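Local coordinates for branched-chain-amino-acid aminotransferase (Deinococcus radiodurans, PDB 3UZO), which probably catalyses the pyridoxal-phosphate-dependent transfer of amino groups from leucine, valine and isoleucine to 2-oxoglutarate, giving the branched-chain keto acids and glutamate, at residues K80-A85 with G342-D347; Y190-P195 with A208-P213; S66-Y71 with F147-G152; H277-E282 with R334-E339; T181-I186 with D221-I226. All blocks are in the same frame, centred on the assembly; numbering follows the deposited sequence.

Contact 1: K80-A85 with G342-D347; sequences KAYRCA and GIQYGD
Tyr82 shows how one ring can serve two neighbours at once, Gln344 through a face and Tyr345 through an edge. Gln344 lays its CB over the middle of the Tyr82 ring, 3.8 Å from the ring centroid, as a CH-pi contact. The side of the ring that carries CD2 is pushed against the face of Tyr345, where Tyr82 CD2 comes to 3.6 Å from Tyr345 CZ. The planes stand 68° apart, a T-shaped pair in which Tyr82 supplies the edge. In the Tyr345 plane, Arg83 O approaches the edge of that ring; this buried carbonyl has no hydrogen-bonding partner in the model.

With its chain extended beyond CG, Gln344 reaches along to the phenol end, where a water takes over from direct bonding: it lies 2.6 Å from Tyr82 OH and donates to Gln344 OE1. A second water, at the outer end, accepts from Ala85 N and donates to Tyr345 O and Asp347 OD1; Asp347 OD2 is bonded to Tyr136 OH. The helix closes here in a Schellman motif, Gly346 at positive phi, with Asp347 N bonded to Gly342 O at 2.7 Å.

Tyr345 OH is bonded to Gly140 O, and Gln344 O accepts from Asn90 ND2. The C-terminal end of helix 331-344 is thus laid against strand 74-83, which runs between strands 141-151 and 89-91 in the antiparallel sheet.

Contact 2: Y190-P195 with A208-P213; sequences YDRAAP and AASLLP
Ala209 and Arg192 mark the closest approach of the two backbones, with CA atoms 4.9 Å apart. This end is buried and partly bridged by water: Ala209 CB rests 3.7 Å from Arg192 O, while Ser210 CB meets Arg192 NH1 at the edge of the guanidinium, near its plane. The Arg192 chain, bent at chi3 (-84°), turns its guanidinium toward Tyr207, with which it makes a cation-pi contact, and it also touches the bound pyridoxal phosphate. Ser210 OG turns back to Tyr207 O. The water donates to Asp191 O (2.7 Å) and to Ala209 O (2.8 Å). Ala209 O lies four residues before Pro213, which has no N-H to offer it, and the helix is kinked at this point.

The Tyr190 end is the close-packed part, though only partly buried. Tyr190 leans obliquely over the helix, its CB and CD1 each 3.9 Å from Pro213 CB; further along the ring, on the same side, Leu212 CD1 meets Tyr190 CE1 at 3.2 Å.

Asp191 bonds through OD1 to His233 and through OD2 to His196 N of the second subunit. The contact therefore sets the loop after strand 183-186 between helix 204-219 and the dimer partner.

Contact 3: S66-Y71 with F147-G152; sequences STALHY and FVIGVG. With GLU (glutamic acid), chain F.
Ala68 and Gly150 share the one direct hydrogen bond of this contact, Ala68 N to Gly150 O, 3.0 Å long with an angle of 144° at the hydrogen. Water carries a second link, accepting from Thr67 N and donating to Gly152 O at 2.8 Å.

Van der Waals contacts do the rest. Ala68 CB meets Ile149 CB at 3.5 Å. Gly150, lacking a side chain, lets Thr67 OG1 settle 3.4 Å from its CA; that hydroxyl is bonded to Gln73 OE1. Ser66 OG lies beside Val151 CA at 3.5 Å, its own bond being to Ala63 O.

Ligand binding sits at the far end of the short helix. Tyr71 OH lies 2.8 Å from OXT of the bound glutamate, which approaches the ring edge; Ile155 O is within bonding reach of the same hydroxyl, so which acceptor takes its proton is not settled, and Arg145 of the second subunit also bonds to it. A helix tethered to strand 141-151 thus extends a tyrosine across the subunit interface, consistent with the shared active site of class IV aminotransferases.

Contact 4: H277-E282 with R334-E339; sequences HRLGLE and RRLYDE
The turn that leads from helix 266-277 into strand 282-286 packs on helix 331-344 through a salt bridge, Arg278 to Glu339, and a leucine pair, Leu279 with Leu336. Arg278 grips side-on, with two nitrogens converging on a single oxygen: NH2 is 3.0 Å and NE 3.1 Å from Glu339 OE2. That oxygen lies in the guanidinium plane, but the carboxylate is turned 76° against it. The two donors approach OE2 differently, NH2 nearly in line with the C-O bond and NE from above the carboxylate plane.

This is helix-to-turn packing at the surface of the part of the fold built round the mixed sheet; the side chain of Leu336 is about 13 Å from the pyridoxal phosphate. Leu279 crosses Leu336 at about a right angle, their CD2 atoms 3.3 Å apart, tighter than usual for two methyls. Arg278 NH2 has a further acceptor in Glu349 O, so the same nitrogen ties the turn to the segment beyond the helix.

Contact 5: T181-I186 with D221-I226; sequences TPTNFI and DFADVI
Asp224 O is approached by two groups of the neighbouring strand: Ile186 N donates to it at 3.2 Å, in the carbonyl plane, and Phe185 CA lies 3.3 Å from it in a CA-H...O contact. Ile186 O accepts from Ile226 N at 3.1 Å, with the donor well above the carbonyl plane. One step back, Ala223 N bonds at 2.9 Å to Asn184 O, almost in line with that carbonyl. Ile186 and Val225 face each other as a parallel bridge.

Apolar groups close both sides of this ladder. On the side of Ile186, CB of that residue stands over the centre of the Phe222 ring, 3.7 Å from the centroid. Its CG1, anti to the backbone N (chi1 -178°), carries CD1 on to Phe222 CE1 at 3.6 Å. On the side of Phe185, CB presses on Ile226 CG1 at 3.3 Å, and Ala223 CB lies over the ring face, toward its rim. Asn184 ND2 binds Glu326 and, through a water, Asp221 O.

The chemistry divides the work of this beta-alpha-beta unit: backbone bonds fix how the strands are matched, and the side chains of Ile186, Phe222 and Val225 meet the connecting helix 204-219 at Ala217.

Two pairs of contacts are neighbours. Contacts 1 and 4 both use helix 331-344, their centres about 17 Å apart, and touch through Ile343 and Arg278. Contacts 2 and 5, with centres about 16 Å apart, share strand 183-186, helix 204-219 and strand 224-225, and meet where Pro213 packs on Val225. Contact 3 lies about 21 Å from contact 2 and about 41 Å from contact 4 between centres, and reaches the same antiparallel sheet as contact 1 through adjacent strands 74-83 and 141-151. Along the chain, contact 1 encloses contacts 2, 4 and 5, contact 5 encloses contact 2, and contact 3 interleaves with contact 1. Contacts 2 and 3 touch the second subunit, linking fold and dimer.

Contact 1: K80-A85 with G342-D347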
# COMPACT_ATOMS: atom_id res chain seq x y z
N LYS A 80 11.73 -20.38 2.53
CA LYS A 80 12.23 -21.41 1.62
C LYS A 80 12.30 -22.82 2.16
O LYS A 80 12.39 -23.04 3.37
CB LYS A 80 13.63 -21.02 1.14
CG LYS A 80 13.73 -19.78 0.24
CD LYS A 80 15.21 -19.40 0.06
CE LYS A 80 15.39 -18.28 -0.97
NZ LYS A 80 16.75 -17.68 -0.81
N ALA A 81 12.27 -23.77 1.23
CA ALA A 81 12.43 -25.19 1.53
C ALA A 81 13.77 -25.53 0.89
O ALA A 81 14.09 -25.01 -0.19
CB ALA A 81 11.30 -26.01 0.90
N TYR A 82 14.57 -26.37 1.54
CA TYR A 82 15.89 -26.73 1.01
C TYR A 82 16.14 -28.23 0.95
O TYR A 82 15.73 -28.97 1.83
CB TYR A 82 17.00 -26.09 1.85
CG TYR A 82 16.85 -24.61 2.17
CD1 TYR A 82 15.99 -24.17 3.19
CD2 TYR A 82 17.60 -23.65 1.49
CE1 TYR A 82 15.89 -22.81 3.52
CE2 TYR A 82 17.50 -22.28 1.81
CZ TYR A 82 16.65 -21.88 2.82
OH TYR A 82 16.54 -20.54 3.12
N ARG A 83 16.84 -28.67 -0.09
CA ARG A 83 17.17 -30.08 -0.25
C ARG A 83 18.52 -30.32 0.43
O ARG A 83 19.52 -29.73 0.05
CB ARG A 83 17.28 -30.43 -1.73
CG ARG A 83 17.64 -31.88 -2.03
CD ARG A 83 16.47 -32.59 -2.70
NE ARG A 83 15.61 -33.26 -1.74
CZ ARG A 83 14.41 -33.77 -2.02
NH1 ARG A 83 13.90 -33.68 -3.24
NH2 ARG A 83 13.74 -34.39 -1.07
N CYS A 84 18.54 -31.19 1.44
CA CYS A 84 19.78 -31.48 2.16
C CYS A 84 20.58 -32.57 1.43
O CYS A 84 20.03 -33.30 0.59
CB CYS A 84 19.47 -31.96 3.58
SG CYS A 84 18.51 -30.79 4.58
N ALA A 85 21.86 -32.67 1.75
CA ALA A 85 22.73 -33.67 1.12
C ALA A 85 22.24 -35.08 1.40
O ALA A 85 22.35 -35.97 0.55
CB ALA A 85 24.16 -33.50 1.61
N GLY A 342 24.65 -22.96 6.01
CA GLY A 342 24.95 -24.32 6.42
C GLY A 342 23.79 -24.93 7.18
O GLY A 342 23.45 -26.11 7.00
N ILE A 343 23.17 -24.13 8.04
CA ILE A 343 22.03 -24.59 8.83
C ILE A 343 20.84 -24.89 7.93
O ILE A 343 20.22 -25.95 8.02
CB ILE A 343 21.62 -23.52 9.87
CG1 ILE A 343 22.68 -23.43 10.97
CG2 ILE A 343 20.25 -23.86 10.47
CD1 ILE A 343 22.51 -22.25 11.90
N GLN A 344 20.52 -23.94 7.05
CA GLN A 344 19.40 -24.10 6.14
C GLN A 344 19.49 -25.37 5.28
O GLN A 344 18.51 -26.09 5.13
CB GLN A 344 19.28 -22.85 5.25
CG GLN A 344 19.07 -21.58 6.07
CD GLN A 344 19.07 -20.32 5.24
OE1 GLN A 344 19.80 -20.21 4.24
NE2 GLN A 344 18.26 -19.34 5.64
N TYR A 345 20.67 -25.66 4.74
CA TYR A 345 20.83 -26.84 3.90
C TYR A 345 21.15 -28.13 4.65
O TYR A 345 21.36 -29.16 4.03
CB TYR A 345 21.91 -26.62 2.85
CG TYR A 345 21.47 -25.75 1.70
CD1 TYR A 345 21.68 -24.37 1.72
CD2 TYR A 345 20.82 -26.31 0.59
CE1 TYR A 345 21.26 -23.57 0.67
CE2 TYR A 345 20.40 -25.52 -0.46
CZ TYR A 345 20.62 -24.16 -0.42
OH TYR A 345 20.19 -23.37 -1.46
N GLY A 346 21.17 -28.07 5.98
CA GLY A 346 21.44 -29.26 6.78
C GLY A 346 22.89 -29.67 6.94
O GLY A 346 23.18 -30.80 7.36
N ASP A 347 23.82 -28.78 6.62
CA ASP A 347 25.23 -29.12 6.76
C ASP A 347 25.78 -28.75 8.12
O ASP A 347 26.87 -29.18 8.50
CB ASP A 347 26.06 -28.44 5.67
CG ASP A 347 25.75 -28.99 4.30
OD1 ASP A 347 25.71 -30.22 4.15
OD2 ASP A 347 25.55 -28.18 3.37
O HOH W 1 18.06 -18.67 2.11
O HOH W 2 23.12 -31.06 3.92

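Contact 2: Y190-P195 with A208-P213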
# COMPACT_ATOMS: atom_id res chain seq x y z
N TYR A 190 13.25 9.66 -0.90
CA TYR A 190 11.94 9.02 -0.74
C TYR A 190 11.86 8.12 0.49
O TYR A 190 12.88 7.65 1.00
CB TYR A 190 11.60 8.18 -1.98
CG TYR A 190 11.31 8.98 -3.22
CD1 TYR A 190 12.24 9.07 -4.25
CD2 TYR A 190 10.08 9.62 -3.38
CE1 TYR A 190 11.97 9.79 -5.41
CE2 TYR A 190 9.79 10.34 -4.54
CZ TYR A 190 10.74 10.42 -5.55
OH TYR A 190 10.45 11.11 -6.71
N ASP A 191 10.63 7.88 0.94
CA ASP A 191 10.37 7.02 2.09
C ASP A 191 9.49 5.86 1.62
O ASP A 191 8.57 6.05 0.82
CB ASP A 191 9.62 7.76 3.19
CG ASP A 191 10.37 8.98 3.71
OD1 ASP A 191 11.53 8.83 4.15
OD2 ASP A 191 9.78 10.08 3.70
N ARG A 192 9.77 4.67 2.12
CA ARG A 192 8.96 3.51 1.77
C ARG A 192 7.94 3.34 2.90
O ARG A 192 6.92 2.67 2.73
CB ARG A 192 9.82 2.25 1.66
CG ARG A 192 10.51 1.84 2.96
CD ARG A 192 11.37 0.58 2.80
NE ARG A 192 10.61 -0.67 2.91
CZ ARG A 192 9.80 -1.15 1.98
NH1 ARG A 192 9.62 -0.48 0.85
NH2 ARG A 192 9.15 -2.29 2.18
N ALA A 193 8.23 3.95 4.04
CA ALA A 193 7.33 3.83 5.19
C ALA A 193 7.34 5.07 6.08
O ALA A 193 8.32 5.82 6.12
CB ALA A 193 7.71 2.61 6.01
N ALA A 194 6.24 5.28 6.80
CA ALA A 194 6.10 6.42 7.70
C ALA A 194 6.62 6.08 9.10
O ALA A 194 6.82 4.92 9.44
CB ALA A 194 4.64 6.85 7.78
N PRO A 195 6.85 7.11 9.93
CA PRO A 195 7.35 6.86 11.29
C PRO A 195 6.40 5.94 12.06
O PRO A 195 6.83 5.09 12.83
CB PRO A 195 7.42 8.26 11.89
CG PRO A 195 7.73 9.12 10.70
CD PRO A 195 6.78 8.55 9.66
N ALA A 208 5.02 -0.85 -2.79
CA ALA A 208 4.51 0.04 -3.83
C ALA A 208 5.29 1.35 -3.74
O ALA A 208 5.75 1.89 -4.75
CB ALA A 208 3.01 0.31 -3.61
N ALA A 209 5.47 1.85 -2.52
CA ALA A 209 6.19 3.09 -2.28
C ALA A 209 7.66 3.01 -2.68
O ALA A 209 8.26 4.01 -3.08
CB ALA A 209 6.07 3.48 -0.80
N SER A 210 8.25 1.81 -2.58
CA SER A 210 9.66 1.62 -2.91
C SER A 210 9.94 1.47 -4.40
O SER A 210 11.09 1.55 -4.82
CB SER A 210 10.21 0.39 -2.19
OG SER A 210 9.75 -0.81 -2.80
N LEU A 211 8.90 1.27 -5.20
CA LEU A 211 9.06 1.08 -6.64
C LEU A 211 9.86 2.18 -7.36
O LEU A 211 10.86 1.91 -8.00
CB LEU A 211 7.69 0.92 -7.29
CG LEU A 211 7.21 -0.45 -7.79
CD1 LEU A 211 7.95 -1.60 -7.14
CD2 LEU A 211 5.72 -0.54 -7.54
N LEU A 212 9.40 3.43 -7.25
CA LEU A 212 10.09 4.53 -7.93
C LEU A 212 11.54 4.69 -7.47
O LEU A 212 12.45 4.65 -8.28
CB LEU A 212 9.31 5.85 -7.73
CG LEU A 212 9.83 7.14 -8.39
CD1 LEU A 212 11.05 7.64 -7.66
CD2 LEU A 212 10.14 6.89 -9.85
N PRO A 213 11.77 4.86 -6.16
CA PRO A 213 13.16 5.01 -5.71
C PRO A 213 14.03 3.79 -6.04
O PRO A 213 15.21 3.93 -6.35
CB PRO A 213 13.03 5.27 -4.21
CG PRO A 213 11.72 4.65 -3.85
CD PRO A 213 10.83 4.97 -5.02
O HOH W 3 8.72 6.50 -1.79

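Contact 3: S66-Y71 with F147-G152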
# COMPACT_ATOMS: atom_id res chain seq x y z
N SER A 66 -12.82 -5.71 -4.81
CA SER A 66 -12.05 -6.28 -3.71
C SER A 66 -11.11 -5.25 -3.07
O SER A 66 -10.45 -4.49 -3.77
CB SER A 66 -11.23 -7.49 -4.20
OG SER A 66 -12.07 -8.57 -4.58
N THR A 67 -11.07 -5.23 -1.73
CA THR A 67 -10.21 -4.29 -1.03
C THR A 67 -8.73 -4.55 -1.34
O THR A 67 -7.90 -3.65 -1.25
CB THR A 67 -10.38 -4.38 0.51
OG1 THR A 67 -10.03 -5.70 0.93
CG2 THR A 67 -11.83 -4.07 0.91
N ALA A 68 -8.41 -5.79 -1.69
CA ALA A 68 -7.02 -6.15 -2.01
C ALA A 68 -6.56 -5.39 -3.26
O ALA A 68 -5.36 -5.18 -3.46
CB ALA A 68 -6.91 -7.65 -2.24
N LEU A 69 -7.51 -4.98 -4.09
CA LEU A 69 -7.19 -4.27 -5.34
C LEU A 69 -7.25 -2.76 -5.24
O LEU A 69 -6.53 -2.05 -5.96
CB LEU A 69 -8.15 -4.72 -6.44
CG LEU A 69 -8.12 -6.18 -6.86
CD1 LEU A 69 -9.29 -6.46 -7.80
CD2 LEU A 69 -6.79 -6.51 -7.51
N HIS A 70 -8.12 -2.26 -4.37
CA HIS A 70 -8.32 -0.82 -4.21
C HIS A 70 -7.71 -0.20 -2.95
O HIS A 70 -7.23 0.92 -2.99
CB HIS A 70 -9.83 -0.53 -4.22
CG HIS A 70 -10.51 -0.91 -5.50
ND1 HIS A 70 -10.84 0.02 -6.46
CD2 HIS A 70 -10.86 -2.11 -6.00
CE1 HIS A 70 -11.36 -0.60 -7.51
NE2 HIS A 70 -11.39 -1.90 -7.25
N TYR A 71 -7.71 -0.93 -1.84
CA TYR A 71 -7.20 -0.36 -0.60
C TYR A 71 -6.01 -1.09 0.00
O TYR A 71 -5.84 -1.10 1.22
CB TYR A 71 -8.33 -0.28 0.41
CG TYR A 71 -9.56 0.38 -0.16
CD1 TYR A 71 -10.72 -0.35 -0.41
CD2 TYR A 71 -9.55 1.74 -0.50
CE1 TYR A 71 -11.84 0.24 -0.99
CE2 TYR A 71 -10.66 2.34 -1.09
CZ TYR A 71 -11.80 1.58 -1.33
OH TYR A 71 -12.89 2.14 -1.95
N PHE A 147 0.22 -15.70 1.15
CA PHE A 147 -0.32 -14.35 1.12
C PHE A 147 -1.79 -14.34 1.45
O PHE A 147 -2.48 -15.35 1.30
CB PHE A 147 -0.05 -13.67 -0.24
CG PHE A 147 -0.79 -14.28 -1.40
CD1 PHE A 147 -1.99 -13.73 -1.84
CD2 PHE A 147 -0.25 -15.36 -2.10
CE1 PHE A 147 -2.65 -14.25 -2.97
CE2 PHE A 147 -0.90 -15.89 -3.22
CZ PHE A 147 -2.10 -15.33 -3.66
N VAL A 148 -2.25 -13.21 1.96
CA VAL A 148 -3.64 -13.01 2.35
C VAL A 148 -4.14 -11.73 1.71
O VAL A 148 -3.46 -10.70 1.76
CB VAL A 148 -3.79 -12.89 3.90
CG1 VAL A 148 -5.26 -12.69 4.28
CG2 VAL A 148 -3.23 -14.15 4.57
N ILE A 149 -5.31 -11.80 1.10
CA ILE A 149 -5.90 -10.65 0.42
C ILE A 149 -7.38 -10.53 0.76
O ILE A 149 -8.07 -11.54 0.92
CB ILE A 149 -5.78 -10.79 -1.12
CG1 ILE A 149 -6.31 -12.16 -1.57
CG2 ILE A 149 -4.33 -10.61 -1.55
CD1 ILE A 149 -6.34 -12.37 -3.07
N GLY A 150 -7.84 -9.29 0.87
CA GLY A 150 -9.24 -9.03 1.15
C GLY A 150 -10.02 -9.12 -0.16
O GLY A 150 -9.61 -8.53 -1.17
N VAL A 151 -11.13 -9.86 -0.16
CA VAL A 151 -11.92 -10.01 -1.38
C VAL A 151 -13.42 -9.83 -1.14
O VAL A 151 -13.84 -9.47 -0.03
CB VAL A 151 -11.67 -11.38 -2.02
CG1 VAL A 151 -10.18 -11.56 -2.33
CG2 VAL A 151 -12.17 -12.48 -1.10
N GLY A 152 -14.21 -10.08 -2.17
CA GLY A 152 -15.65 -9.92 -2.06
C GLY A 152 -16.09 -8.53 -2.48
O GLY A 152 -15.28 -7.59 -2.48
N GLU F . -11.57 6.91 -2.56
CA GLU F . -12.68 7.17 -1.60
C GLU F . -13.35 5.88 -1.19
O GLU F . -14.02 5.87 -0.14
CB GLU F . -13.72 8.09 -2.23
CG GLU F . -13.36 9.56 -2.16
CD GLU F . -14.51 10.45 -2.59
OE1 GLU F . -15.66 10.15 -2.20
OE2 GLU F . -14.25 11.44 -3.30
OXT GLU F . -13.19 4.90 -1.95
O HOH W 4 -13.31 -6.70 -0.70

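Contact 4: H277-E282 with R334-E339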
# COMPACT_ATOMS: atom_id res chain seq x y z
N HIS A 277 25.69 -16.52 19.91
CA HIS A 277 25.89 -17.88 20.39
C HIS A 277 26.72 -18.85 19.55
O HIS A 277 26.99 -19.97 19.99
CB HIS A 277 24.53 -18.52 20.67
CG HIS A 277 23.68 -17.73 21.61
ND1 HIS A 277 22.80 -16.75 21.17
CD2 HIS A 277 23.61 -17.72 22.96
CE1 HIS A 277 22.23 -16.18 22.22
NE2 HIS A 277 22.71 -16.74 23.31
N ARG A 278 27.14 -18.43 18.36
CA ARG A 278 27.93 -19.32 17.52
C ARG A 278 29.25 -18.70 17.10
O ARG A 278 30.27 -19.38 17.04
CB ARG A 278 27.13 -19.71 16.28
CG ARG A 278 25.75 -20.26 16.61
CD ARG A 278 25.78 -21.73 17.00
NE ARG A 278 25.67 -22.56 15.81
CZ ARG A 278 24.79 -23.55 15.67
NH1 ARG A 278 23.95 -23.85 16.65
NH2 ARG A 278 24.73 -24.22 14.53
N LEU A 279 29.25 -17.40 16.82
CA LEU A 279 30.46 -16.72 16.39
C LEU A 279 31.17 -15.95 17.51
O LEU A 279 32.22 -15.35 17.29
CB LEU A 279 30.14 -15.77 15.23
CG LEU A 279 29.82 -16.43 13.89
CD1 LEU A 279 28.67 -17.41 14.02
CD2 LEU A 279 29.50 -15.35 12.88
N GLY A 280 30.59 -15.97 18.70
CA GLY A 280 31.19 -15.28 19.83
C GLY A 280 31.33 -13.78 19.67
O GLY A 280 32.24 -13.18 20.24
N LEU A 281 30.43 -13.17 18.92
CA LEU A 281 30.46 -11.73 18.70
C LEU A 281 29.54 -11.00 19.66
O LEU A 281 28.64 -11.59 20.26
CB LEU A 281 30.01 -11.39 17.27
CG LEU A 281 30.75 -12.06 16.12
CD1 LEU A 281 30.10 -11.66 14.80
CD2 LEU A 281 32.22 -11.66 16.14
N GLU A 282 29.77 -9.70 19.81
CA GLU A 282 28.93 -8.86 20.65
C GLU A 282 27.79 -8.50 19.70
O GLU A 282 27.98 -8.46 18.49
CB GLU A 282 29.68 -7.59 21.06
CG GLU A 282 30.86 -7.80 21.99
CD GLU A 282 30.43 -8.06 23.42
OE1 GLU A 282 29.84 -7.15 24.04
OE2 GLU A 282 30.68 -9.17 23.93
N ARG A 334 31.34 -13.40 5.79
CA ARG A 334 31.50 -14.75 5.26
C ARG A 334 31.15 -15.81 6.31
O ARG A 334 30.50 -16.82 5.99
CB ARG A 334 32.94 -14.97 4.78
CG ARG A 334 33.18 -16.33 4.15
CD ARG A 334 34.62 -16.50 3.71
NE ARG A 334 34.98 -15.65 2.57
CZ ARG A 334 34.45 -15.76 1.36
NH1 ARG A 334 33.53 -16.67 1.10
NH2 ARG A 334 34.87 -14.96 0.38
N ARG A 335 31.57 -15.59 7.55
CA ARG A 335 31.29 -16.54 8.62
C ARG A 335 29.80 -16.62 8.90
O ARG A 335 29.25 -17.72 9.00
CB ARG A 335 32.05 -16.14 9.90
CG ARG A 335 33.56 -16.26 9.77
CD ARG A 335 34.26 -16.09 11.11
NE ARG A 335 33.83 -17.09 12.08
CZ ARG A 335 34.41 -17.30 13.26
NH1 ARG A 335 35.47 -16.59 13.62
NH2 ARG A 335 33.94 -18.23 14.08
N LEU A 336 29.14 -15.47 9.03
CA LEU A 336 27.70 -15.44 9.28
C LEU A 336 26.96 -16.16 8.15
O LEU A 336 26.03 -16.94 8.38
CB LEU A 336 27.20 -13.99 9.36
CG LEU A 336 27.60 -13.16 10.58
CD1 LEU A 336 27.33 -11.69 10.31
CD2 LEU A 336 26.83 -13.64 11.81
N TYR A 337 27.39 -15.89 6.92
CA TYR A 337 26.78 -16.50 5.74
C TYR A 337 26.94 -18.03 5.74
O TYR A 337 25.97 -18.76 5.51
CB TYR A 337 27.42 -15.93 4.48
CG TYR A 337 26.87 -16.53 3.21
CD1 TYR A 337 25.77 -15.96 2.56
CD2 TYR A 337 27.45 -17.67 2.66
CE1 TYR A 337 25.27 -16.52 1.38
CE2 TYR A 337 26.95 -18.23 1.49
CZ TYR A 337 25.87 -17.66 0.86
OH TYR A 337 25.42 -18.20 -0.31
N ASP A 338 28.15 -18.51 5.98
CA ASP A 338 28.39 -19.95 6.00
C ASP A 338 27.59 -20.64 7.09
O ASP A 338 27.08 -21.74 6.89
CB ASP A 338 29.89 -20.25 6.16
CG ASP A 338 30.70 -19.86 4.93
OD1 ASP A 338 30.11 -19.78 3.84
OD2 ASP A 338 31.92 -19.66 5.06
N GLU A 339 27.46 -19.99 8.25
CA GLU A 339 26.70 -20.56 9.36
C GLU A 339 25.21 -20.60 9.02
O GLU A 339 24.54 -21.62 9.18
CB GLU A 339 26.92 -19.73 10.63
CG GLU A 339 26.46 -20.39 11.93
CD GLU A 339 27.21 -21.66 12.25
OE1 GLU A 339 28.42 -21.72 11.94
OE2 GLU A 339 26.61 -22.60 12.82

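Contact 5: T181-I186 with D221-I226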
# COMPACT_ATOMS: atom_id res chain seq x y z
N THR A 181 28.91 -12.10 -3.47
CA THR A 181 29.43 -11.00 -4.28
C THR A 181 28.76 -9.70 -3.84
O THR A 181 27.54 -9.52 -3.97
CB THR A 181 29.21 -11.24 -5.78
OG1 THR A 181 29.54 -10.05 -6.51
CG2 THR A 181 27.78 -11.63 -6.03
N PRO A 182 29.55 -8.77 -3.28
CA PRO A 182 29.00 -7.50 -2.83
C PRO A 182 28.39 -6.64 -3.93
O PRO A 182 28.79 -6.73 -5.10
CB PRO A 182 30.20 -6.82 -2.17
CG PRO A 182 31.36 -7.37 -2.92
CD PRO A 182 31.01 -8.83 -3.05
N THR A 183 27.40 -5.84 -3.55
CA THR A 183 26.74 -4.93 -4.47
C THR A 183 26.62 -3.60 -3.74
O THR A 183 26.76 -3.54 -2.51
CB THR A 183 25.34 -5.42 -4.88
OG1 THR A 183 24.56 -5.70 -3.72
CG2 THR A 183 25.44 -6.66 -5.74
N ASN A 184 26.35 -2.54 -4.49
CA ASN A 184 26.24 -1.21 -3.90
C ASN A 184 24.81 -0.73 -3.75
O ASN A 184 23.91 -1.14 -4.49
CB ASN A 184 27.05 -0.21 -4.72
CG ASN A 184 28.48 -0.68 -4.97
OD1 ASN A 184 29.12 -1.24 -4.08
ND2 ASN A 184 28.98 -0.46 -6.19
N PHE A 185 24.60 0.12 -2.76
CA PHE A 185 23.29 0.68 -2.48
C PHE A 185 23.41 2.20 -2.40
O PHE A 185 24.51 2.73 -2.19
CB PHE A 185 22.75 0.10 -1.16
CG PHE A 185 22.48 -1.39 -1.21
CD1 PHE A 185 23.53 -2.30 -1.27
CD2 PHE A 185 21.18 -1.87 -1.24
CE1 PHE A 185 23.29 -3.68 -1.35
CE2 PHE A 185 20.92 -3.25 -1.32
CZ PHE A 185 21.98 -4.15 -1.37
N ILE A 186 22.29 2.89 -2.57
CA ILE A 186 22.29 4.34 -2.55
C ILE A 186 21.15 4.93 -1.72
O ILE A 186 20.04 4.39 -1.68
CB ILE A 186 22.20 4.88 -4.01
CG1 ILE A 186 22.25 6.40 -4.02
CG2 ILE A 186 20.93 4.35 -4.68
CD1 ILE A 186 22.43 6.99 -5.44
N ASP A 221 22.91 2.10 -11.56
CA ASP A 221 23.72 0.90 -11.37
C ASP A 221 23.80 0.37 -9.94
O ASP A 221 24.69 -0.44 -9.63
CB ASP A 221 25.13 1.12 -11.92
CG ASP A 221 25.14 1.43 -13.40
OD1 ASP A 221 24.56 0.63 -14.17
OD2 ASP A 221 25.72 2.46 -13.80
N PHE A 222 22.90 0.81 -9.08
CA PHE A 222 22.89 0.32 -7.70
C PHE A 222 21.87 -0.81 -7.58
O PHE A 222 20.89 -0.85 -8.31
CB PHE A 222 22.51 1.43 -6.72
CG PHE A 222 23.53 2.52 -6.63
CD1 PHE A 222 23.46 3.63 -7.47
CD2 PHE A 222 24.56 2.44 -5.70
CE1 PHE A 222 24.42 4.64 -7.39
CE2 PHE A 222 25.52 3.45 -5.61
CZ PHE A 222 25.45 4.55 -6.45
N ALA A 223 22.13 -1.74 -6.67
CA ALA A 223 21.25 -2.88 -6.45
C ALA A 223 19.90 -2.43 -5.91
O ALA A 223 18.86 -2.94 -6.34
CB ALA A 223 21.90 -3.87 -5.48
N ASP A 224 19.92 -1.47 -4.99
CA ASP A 224 18.69 -0.99 -4.38
C ASP A 224 18.98 0.25 -3.54
O ASP A 224 20.12 0.72 -3.47
CB ASP A 224 18.11 -2.10 -3.49
CG ASP A 224 16.64 -1.89 -3.14
OD1 ASP A 224 16.14 -2.63 -2.27
OD2 ASP A 224 15.98 -0.99 -3.72
N VAL A 225 17.95 0.76 -2.90
CA VAL A 225 18.08 1.93 -2.04
C VAL A 225 18.17 1.48 -0.60
O VAL A 225 17.57 0.47 -0.21
CB VAL A 225 16.84 2.87 -2.19
CG1 VAL A 225 16.80 3.88 -1.05
CG2 VAL A 225 16.87 3.58 -3.53
N ILE A 226 18.95 2.18 0.21
CA ILE A 226 18.98 1.86 1.62
C ILE A 226 18.24 3.06 2.18
O ILE A 226 18.65 4.20 1.98
CB ILE A 226 20.39 1.77 2.21
CG1 ILE A 226 21.08 0.51 1.68
CG2 ILE A 226 20.31 1.69 3.73
CD1 ILE A 226 22.40 0.19 2.35
O HOH W 5 27.46 0.38 -8.25